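Local coordinates for Hpy188I (PDB 3OQG), which cleaves double-stranded DNA at a specific recognition sequence, acting as a restriction endonuclease of the GIY-YIG nuclease family, at residues A[48-51]-A[56-59]; A[52-57]-A[100-105]; A[71-76]-A[96-101]. All coordinates share one frame; numbering follows the deposited sequence.

Contact 1. Residues A[48-51]-A[56-59]; sequences VPNN and LEIN
Val48 O is met by two groups of the neighbouring strand: Glu57 N donates to it at 2.8 Å, and Leu56 CA brings a CA-H...O contact to Val48 O at 3.6 Å. Val48 N in return donates a hydrogen bond to Glu57 O at 2.8 Å, so Val48 and Glu57 form an antiparallel hydrogen-bonded pair. Pro49 and Leu56 follow as a non-hydrogen-bonded pair; there the proline ring nitrogen, which has no hydrogen to give, costs this pairing nothing. Together these residues belong to the beta hairpin of strands 42-50 and 55-60, the latter an outermost strand of the antiparallel sheet within this chain. The two short segments run at 149° to each other, with axes 4.6 Å apart at the closest point. On the face carrying Pro49 and Leu56, the Leu56 CD2 methyl lies 4.0 Å from Pro49 CA and sits 4.4 Å from Pro49 CG; Leu119 and Leu122 of helix 113-125 pack on Leu56, which is buried, and Leu123 on Pro49. On the other face Val48 and Glu57 are partly exposed. Asn50 ND2 donates to Glu57 OE2 at 2.6 Å; the amide gets there because its CG stands anti to N (chi1 -173°). The donor stands above the carboxylate plane, while the acceptor lies near the plane of the amide; the two planes are almost perpendicular, 88° apart. Glu57 was modelled in two conformers, so this bond describes one of them. The other amide atom, Asn50 OD1, accepts from Leu53 N in the turn, so both polar atoms of the amide are held, which fixes its rotation.

Contact 2. Residues A[52-57]-A[100-105]; sequences SLEKLE and CGKVEY. With nucleotides of chain D.
Glu54 reaches from the hairpin turn to the start of helix 103-108, where its OE2 accepts a nearly straight hydrogen bond at 2.9 Å from Val103 N, just after N-cap Lys102; the donor comes on the syn side, 31° out of the carboxylate plane. The turn contains a G1 beta bulge: Glu54 and Lys55 both face Asn50, and Glu54 carries the left-handed backbone conformation (phi 52°) of the bulge. This is the tight part of the contact. Extended throughout (chi1 -164°), the side chain lays its carboxylate across the Lys102 chain, Glu54 CD 3.7 Å from Lys102 CB and Glu54 OE2 3.6 Å from Val103 CG2. Gln120 NE2 from helix 113-125 binds the same oxygen. Proximity to the helix N-terminus would probably stabilise the negative charge. The other side is looser and wet. One water donates to Glu54 OE1 and accepts from Glu104 N; a second donates to Leu53 O and accepts from Lys102 NZ. The charges themselves stay apart, Lys102 NZ to Glu54 OE1 being 5.1 Å. The segment 100-105 also faces the DNA. The Tyr105 ring has Lys102 CB over one face, offset toward the rim, and the sugar C2' of DT2 of chain D over the centre of the opposite face, while Tyr105 OH donates to the phosphate oxygen OP2 of DT2 at 2.7 Å.

Contact 3. Residues A[71-76]-A[96-101]; sequences LVYVFV and QSYNCG. With nucleotides of chain C; nucleotides of chain D.
Phe75 and Tyr98 face each other across a wide backbone gap, 12.3 Å between their CA atoms, with strand 71-77 on one side and, on the other, the end of helix 91-98, where a type I turn runs from Tyr98 to Gly101. Three aromatic side chains fill the gap. Tyr73 and Tyr98 come from opposite directions and join through their hydroxyls, Tyr73 OH lying only 2.5 Å from Tyr98 OH in a short hydrogen bond that either could donate. Each hydroxyl sits at the edge of the other ring, near its plane. Tyr98 OH is also bonded to Lys83 NZ from strand 80-87, so two polar partners hold this buried oxygen. Tyr73 reaches it from the crowded position, with CG between the backbone N and the carbonyl carbon (chi1 60°). Two residues on, Phe75 leaves the same face of the strand and pushes CZ to 3.5 Å from Tyr98 CE2. These two rings are oblique, with planes at 50° and centroids 5.4 Å apart, while Tyr73 CE2 lies 3.6 Å above the Phe75 ring plane, toward its rim. Val118 and Asn115 of helix 113-125 touch the Tyr98 side chain, and Arg94 makes a cation-pi contact with it. The neighbouring Ser97 OG donates at 2.7 Å to N7 of DA7 of chain C, consistent with base recognition. Tyr73 and Tyr98 each pack on a DNA phosphate, and the Tyr73 side chain is about 5 Å from that of His86, a calcium ligand in a structure of this protein. Tyr73 is probably the tyrosine of the GIY element, and Lys83 begins the KIG version of YIG on the adjacent strand, the two-strand core of the GIY-YIG active site.

The three contacts lie close together, their centres about 10 Å (contacts 1 and 2), 12 Å (1 and 3) and 13 Å (2 and 3) apart. Contact 1 closes the hairpin first along the chain; contacts 2 and 3 both end on the stretch around Cys100 and Gly101, between helices 91-98 and 103-108. Contacts 1 and 2 share strand 55-60, and all three reach the same antiparallel sheet. Asn99 OD1 accepts from Leu56 N at 2.8 Å, a probable hydrogen bond that ties the hairpin to the turn after helix 91-98. The DNA-contacting segment is thus tied to both the hairpin and the strand carrying Tyr73, placing base contacts and probable active site on one scaffold.

Contact 1. Residues A[48-51]-A[56-59]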
loop_
_atom_site.group_PDB
_atom_site.type_symbol
_atom_site.label_atom_id
_atom_site.label_comp_id
_atom_site.label_asym_id
_atom_site.label_seq_id
_atom_site.Cartn_x
_atom_site.Cartn_y
_atom_site.Cartn_z
ATOM N N VAL A 48 8.900 -21.633 -2.845
ATOM C CA VAL A 48 8.514 -22.942 -3.347
ATOM C C VAL A 48 6.997 -23.045 -3.468
ATOM O O VAL A 48 6.293 -22.994 -2.443
ATOM C CB VAL A 48 8.997 -24.043 -2.398
ATOM C CG1 VAL A 48 8.666 -25.392 -2.997
ATOM C CG2 VAL A 48 10.497 -23.897 -2.099
ATOM N N PRO A 49 6.471 -23.172 -4.707
ATOM C CA PRO A 49 5.024 -23.301 -4.852
ATOM C C PRO A 49 4.513 -24.564 -4.229
ATOM O O PRO A 49 5.125 -25.642 -4.383
ATOM C CB PRO A 49 4.823 -23.362 -6.377
ATOM C CG PRO A 49 5.993 -22.709 -6.905
ATOM C CD PRO A 49 7.116 -23.115 -6.034
ATOM N N ASN A 50 3.416 -24.412 -3.495
ATOM C CA ASN A 50 2.690 -25.517 -2.947
ATOM C C ASN A 50 1.236 -25.423 -3.430
ATOM O O ASN A 50 0.392 -24.786 -2.798
ATOM C CB ASN A 50 2.794 -25.517 -1.430
ATOM C CG ASN A 50 2.192 -26.768 -0.813
ATOM O OD1 ASN A 50 1.278 -27.391 -1.394
ATOM N ND2 ASN A 50 2.645 -27.106 0.384
ATOM N N ASN A 51 0.970 -26.029 -4.582
ATOM C CA ASN A 51 -0.352 -25.938 -5.210
ATOM C C ASN A 51 -1.480 -26.492 -4.365
ATOM O O ASN A 51 -2.562 -25.888 -4.285
ATOM C CB ASN A 51 -0.335 -26.565 -6.612
ATOM C CG ASN A 51 -0.015 -25.551 -7.675
ATOM O OD1 ASN A 51 -0.898 -24.783 -8.079
ATOM N ND2 ASN A 51 1.254 -25.498 -8.106
ATOM N N LEU A 56 2.831 -20.152 -1.301
ATOM C CA LEU A 56 4.269 -20.226 -1.445
ATOM C C LEU A 56 4.976 -20.470 -0.117
ATOM O O LEU A 56 4.726 -19.786 0.876
ATOM C CB LEU A 56 4.789 -18.918 -1.991
ATOM C CG LEU A 56 4.156 -18.463 -3.306
ATOM C CD1 LEU A 56 4.387 -16.971 -3.550
ATOM C CD2 LEU A 56 4.672 -19.313 -4.436
ATOM N N GLU A 57 5.878 -21.441 -0.115
ATOM C CA GLU A 57 6.718 -21.721 1.052
ATOM C C GLU A 57 8.048 -21.026 0.849
ATOM O O GLU A 57 8.369 -20.650 -0.264
ATOM C CB GLU A 57 6.934 -23.215 1.198
ATOM C CG GLU A 57 5.641 -23.982 1.413
ATOM C CD GLU A 57 5.767 -25.470 1.201
ATOM O OE1 GLU A 57 6.781 -25.944 0.642
ATOM O OE2 GLU A 57 4.809 -26.167 1.558
ATOM N N ILE A 58 8.820 -20.849 1.920
ATOM C CA ILE A 58 10.107 -20.131 1.825
ATOM C C ILE A 58 11.264 -21.032 2.230
ATOM O O ILE A 58 11.227 -21.678 3.309
ATOM C CB ILE A 58 10.151 -18.860 2.720
ATOM C CG1 ILE A 58 9.104 -17.832 2.276
ATOM C CG2 ILE A 58 11.562 -18.208 2.753
ATOM C CD1 ILE A 58 8.837 -16.766 3.321
ATOM N N ASN A 59 12.281 -21.069 1.374
ATOM C CA ASN A 59 13.572 -21.672 1.696
ATOM C C ASN A 59 14.496 -20.516 2.041
ATOM O O ASN A 59 14.914 -19.802 1.152
ATOM C CB ASN A 59 14.157 -22.421 0.500
ATOM C CG ASN A 59 15.616 -22.825 0.706
ATOM O OD1 ASN A 59 15.991 -23.240 1.796
ATOM N ND2 ASN A 59 16.424 -22.760 -0.352
#

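Contact 2. Residues A[52-57]-A[100-105]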
loop_
_atom_site.group_PDB
_atom_site.type_symbol
_atom_site.label_atom_id
_atom_site.label_comp_id
_atom_site.label_asym_id
_atom_site.label_seq_id
_atom_site.Cartn_x
_atom_site.Cartn_y
_atom_site.Cartn_z
ATOM N N SER A 52 -1.267 -27.629 -3.706
ATOM C CA SER A 52 -2.330 -28.210 -2.901
ATOM C C SER A 52 -2.790 -27.240 -1.823
ATOM O O SER A 52 -3.986 -27.161 -1.528
ATOM C CB SER A 52 -1.890 -29.518 -2.255
ATOM O OG SER A 52 -2.970 -30.070 -1.517
ATOM N N LEU A 53 -1.855 -26.492 -1.249
ATOM C CA LEU A 53 -2.195 -25.552 -0.184
ATOM C C LEU A 53 -2.368 -24.106 -0.676
ATOM O O LEU A 53 -2.611 -23.207 0.125
ATOM C CB LEU A 53 -1.142 -25.616 0.919
ATOM C CG LEU A 53 -1.053 -26.982 1.627
ATOM C CD1 LEU A 53 -0.284 -26.784 2.886
ATOM C CD2 LEU A 53 -2.411 -27.623 1.918
ATOM N N GLU A 54 -2.251 -23.907 -1.986
ATOM C CA GLU A 54 -2.446 -22.598 -2.649
ATOM C C GLU A 54 -1.610 -21.518 -1.984
ATOM O O GLU A 54 -2.110 -20.460 -1.599
ATOM C CB GLU A 54 -3.920 -22.190 -2.697
ATOM C CG GLU A 54 -4.198 -21.060 -3.701
ATOM C CD GLU A 54 -5.655 -20.697 -3.794
ATOM O OE1 GLU A 54 -6.472 -21.192 -2.966
ATOM O OE2 GLU A 54 -5.990 -19.927 -4.713
ATOM N N LYS A 55 -0.322 -21.803 -1.849
ATOM C CA LYS A 55 0.571 -20.886 -1.173
ATOM C C LYS A 55 1.987 -21.121 -1.626
ATOM O O LYS A 55 2.307 -22.170 -2.196
ATOM C CB LYS A 55 0.500 -21.064 0.356
ATOM C CG LYS A 55 1.146 -22.322 0.860
ATOM C CD LYS A 55 0.986 -22.497 2.363
ATOM C CE LYS A 55 1.626 -21.380 3.201
ATOM N NZ LYS A 55 1.518 -21.622 4.691
ATOM N N LEU A 56 2.831 -20.152 -1.301
ATOM C CA LEU A 56 4.269 -20.226 -1.445
ATOM C C LEU A 56 4.976 -20.470 -0.117
ATOM O O LEU A 56 4.726 -19.786 0.876
ATOM C CB LEU A 56 4.789 -18.918 -1.991
ATOM C CG LEU A 56 4.156 -18.463 -3.306
ATOM C CD1 LEU A 56 4.387 -16.971 -3.550
ATOM C CD2 LEU A 56 4.672 -19.313 -4.436
ATOM N N GLU A 57 5.878 -21.441 -0.115
ATOM C CA GLU A 57 6.718 -21.721 1.052
ATOM C C GLU A 57 8.048 -21.026 0.849
ATOM O O GLU A 57 8.369 -20.650 -0.264
ATOM C CB GLU A 57 6.934 -23.215 1.198
ATOM C CG GLU A 57 5.641 -23.982 1.413
ATOM C CD GLU A 57 5.767 -25.470 1.201
ATOM O OE1 GLU A 57 6.781 -25.944 0.642
ATOM O OE2 GLU A 57 4.809 -26.167 1.558
ATOM N N CYS A 100 -1.912 -14.120 0.259
ATOM C CA CYS A 100 -3.301 -13.636 0.246
ATOM C C CYS A 100 -3.950 -13.657 -1.140
ATOM O O CYS A 100 -5.157 -13.417 -1.258
ATOM C CB CYS A 100 -3.386 -12.222 0.803
ATOM S SG CYS A 100 -2.963 -12.115 2.556
ATOM N N GLY A 101 -3.157 -13.925 -2.176
ATOM C CA GLY A 101 -3.642 -13.949 -3.548
ATOM C C GLY A 101 -4.480 -15.152 -3.936
ATOM O O GLY A 101 -4.440 -15.559 -5.071
ATOM N N LYS A 102 -5.227 -15.721 -2.996
ATOM C CA LYS A 102 -6.020 -16.916 -3.254
ATOM C C LYS A 102 -7.255 -16.610 -4.096
ATOM O O LYS A 102 -7.837 -15.531 -4.013
ATOM C CB LYS A 102 -6.418 -17.602 -1.929
ATOM C CG LYS A 102 -5.265 -18.067 -1.066
ATOM C CD LYS A 102 -5.818 -18.948 0.015
ATOM C CE LYS A 102 -4.825 -19.375 1.006
ATOM N NZ LYS A 102 -5.480 -20.341 1.918
ATOM N N VAL A 103 -7.670 -17.591 -4.895
ATOM C CA VAL A 103 -8.881 -17.466 -5.694
ATOM C C VAL A 103 -10.078 -16.986 -4.877
ATOM O O VAL A 103 -10.800 -16.060 -5.307
ATOM C CB VAL A 103 -9.187 -18.785 -6.425
ATOM C CG1 VAL A 103 -10.602 -18.766 -7.043
ATOM C CG2 VAL A 103 -8.101 -19.092 -7.466
ATOM N N GLU A 104 -10.290 -17.598 -3.708
ATOM C CA GLU A 104 -11.401 -17.231 -2.832
ATOM C C GLU A 104 -11.399 -15.751 -2.436
ATOM O O GLU A 104 -12.441 -15.092 -2.468
ATOM C CB GLU A 104 -11.423 -18.097 -1.563
ATOM C CG GLU A 104 -12.655 -17.857 -0.682
ATOM C CD GLU A 104 -12.680 -18.700 0.576
ATOM O OE1 GLU A 104 -11.780 -19.544 0.783
ATOM O OE2 GLU A 104 -13.625 -18.516 1.368
ATOM N N TYR A 105 -10.230 -15.233 -2.066
ATOM C CA TYR A 105 -10.132 -13.845 -1.603
ATOM C C TYR A 105 -10.275 -12.888 -2.782
ATOM O O TYR A 105 -10.860 -11.840 -2.623
ATOM C CB TYR A 105 -8.842 -13.583 -0.819
ATOM C CG TYR A 105 -8.523 -14.639 0.225
ATOM C CD1 TYR A 105 -9.515 -15.425 0.784
ATOM C CD2 TYR A 105 -7.212 -14.836 0.626
ATOM C CE1 TYR A 105 -9.192 -16.440 1.736
ATOM C CE2 TYR A 105 -6.870 -15.824 1.556
ATOM C CZ TYR A 105 -7.854 -16.610 2.103
ATOM O OH TYR A 105 -7.491 -17.589 3.015
ATOM P P DT D 2 -9.797 -18.790 5.078
ATOM O OP1 DT D 2 -11.070 -19.126 5.760
ATOM O OP2 DT D 2 -9.543 -19.282 3.701
ATOM O "O5'" DT D 2 -9.657 -17.204 5.078
ATOM C "C5'" DT D 2 -10.307 -16.419 6.078
ATOM C "C4'" DT D 2 -9.841 -14.983 6.014
ATOM O "O4'" DT D 2 -8.416 -14.900 6.168
ATOM C "C3'" DT D 2 -10.158 -14.205 4.735
ATOM O "O3'" DT D 2 -11.283 -13.356 5.011
ATOM C "C2'" DT D 2 -8.889 -13.402 4.456
ATOM C "C1'" DT D 2 -8.032 -13.633 5.689
ATOM N N1 DT D 2 -6.576 -13.655 5.491
ATOM C C2 DT D 2 -5.837 -12.588 5.950
ATOM O O2 DT D 2 -6.338 -11.575 6.421
ATOM N N3 DT D 2 -4.479 -12.747 5.832
ATOM C C4 DT D 2 -3.806 -13.830 5.291
ATOM O O4 DT D 2 -2.577 -13.849 5.292
ATOM C C5 DT D 2 -4.648 -14.882 4.766
ATOM C C7 DT D 2 -4.005 -16.063 4.099
ATOM C C6 DT D 2 -5.973 -14.746 4.894
ATOM P P DT D 3 -11.718 -12.216 3.964
ATOM O OP1 DT D 3 -13.200 -12.253 3.918
ATOM O OP2 DT D 3 -10.950 -12.361 2.702
ATOM O "O5'" DT D 3 -11.257 -10.874 4.682
ATOM C "C5'" DT D 3 -11.377 -10.749 6.095
ATOM C "C4'" DT D 3 -10.679 -9.500 6.581
ATOM O "O4'" DT D 3 -9.242 -9.611 6.381
ATOM C "C3'" DT D 3 -11.091 -8.193 5.900
ATOM O "O3'" DT D 3 -11.000 -7.140 6.865
ATOM C "C2'" DT D 3 -10.014 -8.026 4.843
ATOM C "C1'" DT D 3 -8.788 -8.504 5.612
ATOM N N1 DT D 3 -7.673 -8.957 4.743
ATOM C C2 DT D 3 -6.416 -8.431 4.955
ATOM O O2 DT D 3 -6.145 -7.686 5.879
ATOM N N3 DT D 3 -5.478 -8.815 4.035
ATOM C C4 DT D 3 -5.659 -9.660 2.954
ATOM O O4 DT D 3 -4.721 -9.873 2.174
ATOM C C5 DT D 3 -6.986 -10.223 2.827
ATOM C C7 DT D 3 -7.269 -11.184 1.713
ATOM C C6 DT D 3 -7.912 -9.851 3.720
ATOM O "O5'" DG D 1 -4.734 -22.193 6.144
ATOM C "C5'" DG D 1 -6.068 -21.990 5.687
ATOM C "C4'" DG D 1 -6.789 -20.884 6.421
ATOM O "O4'" DG D 1 -5.843 -20.141 7.239
ATOM C "C3'" DG D 1 -7.428 -19.846 5.492
ATOM O "O3'" DG D 1 -8.629 -19.301 6.052
ATOM C "C2'" DG D 1 -6.367 -18.770 5.437
ATOM C "C1'" DG D 1 -5.921 -18.765 6.883
ATOM N N9 DG D 1 -4.610 -18.150 7.081
ATOM C C8 DG D 1 -3.377 -18.667 6.746
ATOM N N7 DG D 1 -2.388 -17.850 7.009
ATOM C C5 DG D 1 -3.002 -16.729 7.561
ATOM C C6 DG D 1 -2.444 -15.503 8.040
ATOM O O6 DG D 1 -1.256 -15.146 8.075
ATOM N N1 DG D 1 -3.430 -14.648 8.515
ATOM C C2 DG D 1 -4.774 -14.922 8.533
ATOM N N2 DG D 1 -5.564 -13.960 9.040
ATOM N N3 DG D 1 -5.307 -16.050 8.091
ATOM C C4 DG D 1 -4.371 -16.903 7.621
HETATM O O HOH W 1 -3.993 -23.057 2.326
HETATM O O HOH W 2 -9.002 -20.116 -2.834
#

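Contact 3. Residues A[71-76]-A[96-101]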
loop_
_atom_site.group_PDB
_atom_site.type_symbol
_atom_site.label_atom_id
_atom_site.label_comp_id
_atom_site.label_asym_id
_atom_site.label_seq_id
_atom_site.Cartn_x
_atom_site.Cartn_y
_atom_site.Cartn_z
ATOM N N LEU A 71 13.571 -3.573 1.882
ATOM C CA LEU A 71 14.352 -4.168 0.801
ATOM C C LEU A 71 13.697 -3.921 -0.557
ATOM O O LEU A 71 12.481 -3.721 -0.661
ATOM C CB LEU A 71 14.520 -5.681 0.998
ATOM C CG LEU A 71 13.289 -6.596 0.885
ATOM C CD1 LEU A 71 13.709 -8.066 0.553
ATOM C CD2 LEU A 71 12.499 -6.524 2.180
ATOM N N VAL A 72 14.529 -3.941 -1.589
ATOM C CA VAL A 72 14.085 -4.163 -2.941
ATOM C C VAL A 72 14.382 -5.626 -3.258
ATOM O O VAL A 72 15.442 -6.156 -2.891
ATOM C CB VAL A 72 14.778 -3.225 -3.951
ATOM C CG1 VAL A 72 14.237 -3.473 -5.363
ATOM C CG2 VAL A 72 14.600 -1.769 -3.545
ATOM N N TYR A 73 13.419 -6.302 -3.884
ATOM C CA TYR A 73 13.604 -7.697 -4.281
ATOM C C TYR A 73 13.337 -7.931 -5.753
ATOM O O TYR A 73 12.613 -7.159 -6.410
ATOM C CB TYR A 73 12.744 -8.632 -3.430
ATOM C CG TYR A 73 11.265 -8.372 -3.527
ATOM C CD1 TYR A 73 10.624 -7.582 -2.597
ATOM C CD2 TYR A 73 10.502 -8.945 -4.549
ATOM C CE1 TYR A 73 9.237 -7.339 -2.680
ATOM C CE2 TYR A 73 9.144 -8.753 -4.631
ATOM C CZ TYR A 73 8.513 -7.943 -3.715
ATOM O OH TYR A 73 7.171 -7.719 -3.812
ATOM N N VAL A 74 13.952 -8.994 -6.275
ATOM C CA VAL A 74 13.767 -9.437 -7.647
ATOM C C VAL A 74 13.426 -10.912 -7.590
ATOM O O VAL A 74 14.153 -11.681 -6.968
ATOM C CB VAL A 74 15.047 -9.230 -8.511
ATOM C CG1 VAL A 74 14.767 -9.556 -10.014
ATOM C CG2 VAL A 74 15.581 -7.780 -8.337
ATOM N N PHE A 75 12.294 -11.277 -8.192
ATOM C CA PHE A 75 11.854 -12.660 -8.348
ATOM C C PHE A 75 12.367 -13.161 -9.686
ATOM O O PHE A 75 12.060 -12.584 -10.745
ATOM C CB PHE A 75 10.325 -12.745 -8.350
ATOM C CG PHE A 75 9.672 -12.609 -6.987
ATOM C CD1 PHE A 75 10.405 -12.397 -5.818
ATOM C CD2 PHE A 75 8.288 -12.665 -6.888
ATOM C CE1 PHE A 75 9.783 -12.309 -4.565
ATOM C CE2 PHE A 75 7.660 -12.562 -5.640
ATOM C CZ PHE A 75 8.407 -12.371 -4.488
ATOM N N VAL A 76 13.129 -14.245 -9.640
ATOM C CA VAL A 76 13.747 -14.804 -10.843
ATOM C C VAL A 76 13.291 -16.246 -10.984
ATOM O O VAL A 76 13.354 -17.035 -10.022
ATOM C CB VAL A 76 15.283 -14.708 -10.760
ATOM C CG1 VAL A 76 15.968 -15.335 -12.005
ATOM C CG2 VAL A 76 15.686 -13.263 -10.587
ATOM N N GLN A 96 3.964 -13.701 2.968
ATOM C CA GLN A 96 2.671 -13.816 3.678
ATOM C C GLN A 96 1.592 -13.041 2.901
ATOM O O GLN A 96 0.524 -13.562 2.554
ATOM C CB GLN A 96 2.910 -13.230 5.075
ATOM C CG GLN A 96 1.876 -13.453 6.121
ATOM C CD GLN A 96 2.490 -13.002 7.466
ATOM O OE1 GLN A 96 1.997 -12.085 8.105
ATOM N NE2 GLN A 96 3.659 -13.594 7.822
ATOM N N SER A 97 1.913 -11.803 2.568
ATOM C CA SER A 97 1.017 -10.958 1.763
ATOM C C SER A 97 0.727 -11.587 0.384
ATOM O O SER A 97 -0.435 -11.716 -0.017
ATOM C CB SER A 97 1.605 -9.545 1.645
ATOM O OG SER A 97 0.700 -8.669 0.963
ATOM N N TYR A 98 1.747 -12.005 -0.360
ATOM C CA TYR A 98 1.500 -12.749 -1.626
ATOM C C TYR A 98 0.580 -13.940 -1.434
ATOM O O TYR A 98 -0.282 -14.227 -2.281
ATOM C CB TYR A 98 2.806 -13.219 -2.260
ATOM C CG TYR A 98 3.533 -12.127 -3.002
ATOM C CD1 TYR A 98 2.944 -11.486 -4.083
ATOM C CD2 TYR A 98 4.823 -11.751 -2.645
ATOM C CE1 TYR A 98 3.608 -10.521 -4.783
ATOM C CE2 TYR A 98 5.500 -10.772 -3.346
ATOM C CZ TYR A 98 4.889 -10.141 -4.398
ATOM O OH TYR A 98 5.557 -9.157 -5.109
ATOM N N ASN A 99 0.737 -14.648 -0.315
ATOM C CA ASN A 99 -0.131 -15.785 -0.023
ATOM C C ASN A 99 -1.609 -15.422 0.217
ATOM O O ASN A 99 -2.448 -16.321 0.355
ATOM C CB ASN A 99 0.435 -16.607 1.136
ATOM C CG ASN A 99 1.619 -17.434 0.725
ATOM O OD1 ASN A 99 1.791 -17.728 -0.473
ATOM N ND2 ASN A 99 2.454 -17.841 1.710
ATOM N N CYS A 100 -1.912 -14.120 0.259
ATOM C CA CYS A 100 -3.301 -13.636 0.246
ATOM C C CYS A 100 -3.950 -13.657 -1.140
ATOM O O CYS A 100 -5.157 -13.417 -1.258
ATOM C CB CYS A 100 -3.386 -12.222 0.803
ATOM S SG CYS A 100 -2.963 -12.115 2.556
ATOM N N GLY A 101 -3.157 -13.925 -2.176
ATOM C CA GLY A 101 -3.642 -13.949 -3.548
ATOM C C GLY A 101 -4.480 -15.152 -3.936
ATOM O O GLY A 101 -4.440 -15.559 -5.071
ATOM P P DA C 7 4.910 -3.564 2.220
ATOM O OP1 DA C 7 6.040 -2.753 2.721
ATOM O OP2 DA C 7 5.099 -5.020 1.978
ATOM O "O5'" DA C 7 3.690 -3.398 3.230
ATOM C "C5'" DA C 7 3.171 -2.098 3.507
ATOM C "C4'" DA C 7 2.171 -2.150 4.638
ATOM O "O4'" DA C 7 0.968 -2.829 4.211
ATOM C "C3'" DA C 7 2.637 -2.855 5.908
ATOM O "O3'" DA C 7 2.240 -2.091 7.053
ATOM C "C2'" DA C 7 1.929 -4.198 5.859
ATOM C "C1'" DA C 7 0.661 -3.909 5.075
ATOM N N9 DA C 7 0.224 -5.031 4.242
ATOM C C8 DA C 7 0.909 -5.599 3.192
ATOM N N7 DA C 7 0.283 -6.604 2.632
ATOM C C5 DA C 7 -0.898 -6.707 3.355
ATOM C C6 DA C 7 -1.991 -7.588 3.263
ATOM N N6 DA C 7 -2.080 -8.575 2.361
ATOM N N1 DA C 7 -3.003 -7.422 4.140
ATOM C C2 DA C 7 -2.913 -6.433 5.045
ATOM N N3 DA C 7 -1.943 -5.549 5.232
ATOM C C4 DA C 7 -0.949 -5.740 4.347
ATOM P P DC C 9 -1.975 -4.540 12.903
ATOM O OP1 DC C 9 -2.830 -3.564 13.628
ATOM O OP2 DC C 9 -0.595 -4.799 13.387
ATOM O "O5'" DC C 9 -2.759 -5.922 12.818
ATOM C "C5'" DC C 9 -4.074 -5.988 12.269
ATOM C "C4'" DC C 9 -4.530 -7.425 12.154
ATOM O "O4'" DC C 9 -3.834 -8.152 11.113
ATOM C "C3'" DC C 9 -4.399 -8.272 13.425
ATOM O "O3'" DC C 9 -5.683 -8.637 13.902
ATOM C "C2'" DC C 9 -3.690 -9.534 12.961
ATOM C "C1'" DC C 9 -3.940 -9.517 11.466
ATOM N N1 DC C 9 -2.963 -10.295 10.688
ATOM C C2 DC C 9 -3.410 -11.425 10.011
ATOM O O2 DC C 9 -4.623 -11.702 10.049
ATOM N N3 DC C 9 -2.523 -12.181 9.330
ATOM C C4 DC C 9 -1.238 -11.839 9.308
ATOM N N4 DC C 9 -0.397 -12.629 8.636
ATOM C C5 DC C 9 -0.757 -10.673 9.975
ATOM C C6 DC C 9 -1.648 -9.937 10.645
ATOM P P DT D 2 -9.797 -18.790 5.078
ATOM O OP1 DT D 2 -11.070 -19.126 5.760
ATOM O OP2 DT D 2 -9.543 -19.282 3.701
ATOM O "O5'" DT D 2 -9.657 -17.204 5.078
ATOM C "C5'" DT D 2 -10.307 -16.419 6.078
ATOM C "C4'" DT D 2 -9.841 -14.983 6.014
ATOM O "O4'" DT D 2 -8.416 -14.900 6.168
ATOM C "C3'" DT D 2 -10.158 -14.205 4.735
ATOM O "O3'" DT D 2 -11.283 -13.356 5.011
ATOM C "C2'" DT D 2 -8.889 -13.402 4.456
ATOM C "C1'" DT D 2 -8.032 -13.633 5.689
ATOM N N1 DT D 2 -6.576 -13.655 5.491
ATOM C C2 DT D 2 -5.837 -12.588 5.950
ATOM O O2 DT D 2 -6.338 -11.575 6.421
ATOM N N3 DT D 2 -4.479 -12.747 5.832
ATOM C C4 DT D 2 -3.806 -13.830 5.291
ATOM O O4 DT D 2 -2.577 -13.849 5.292
ATOM C C5 DT D 2 -4.648 -14.882 4.766
ATOM C C7 DT D 2 -4.005 -16.063 4.099
ATOM C C6 DT D 2 -5.973 -14.746 4.894
#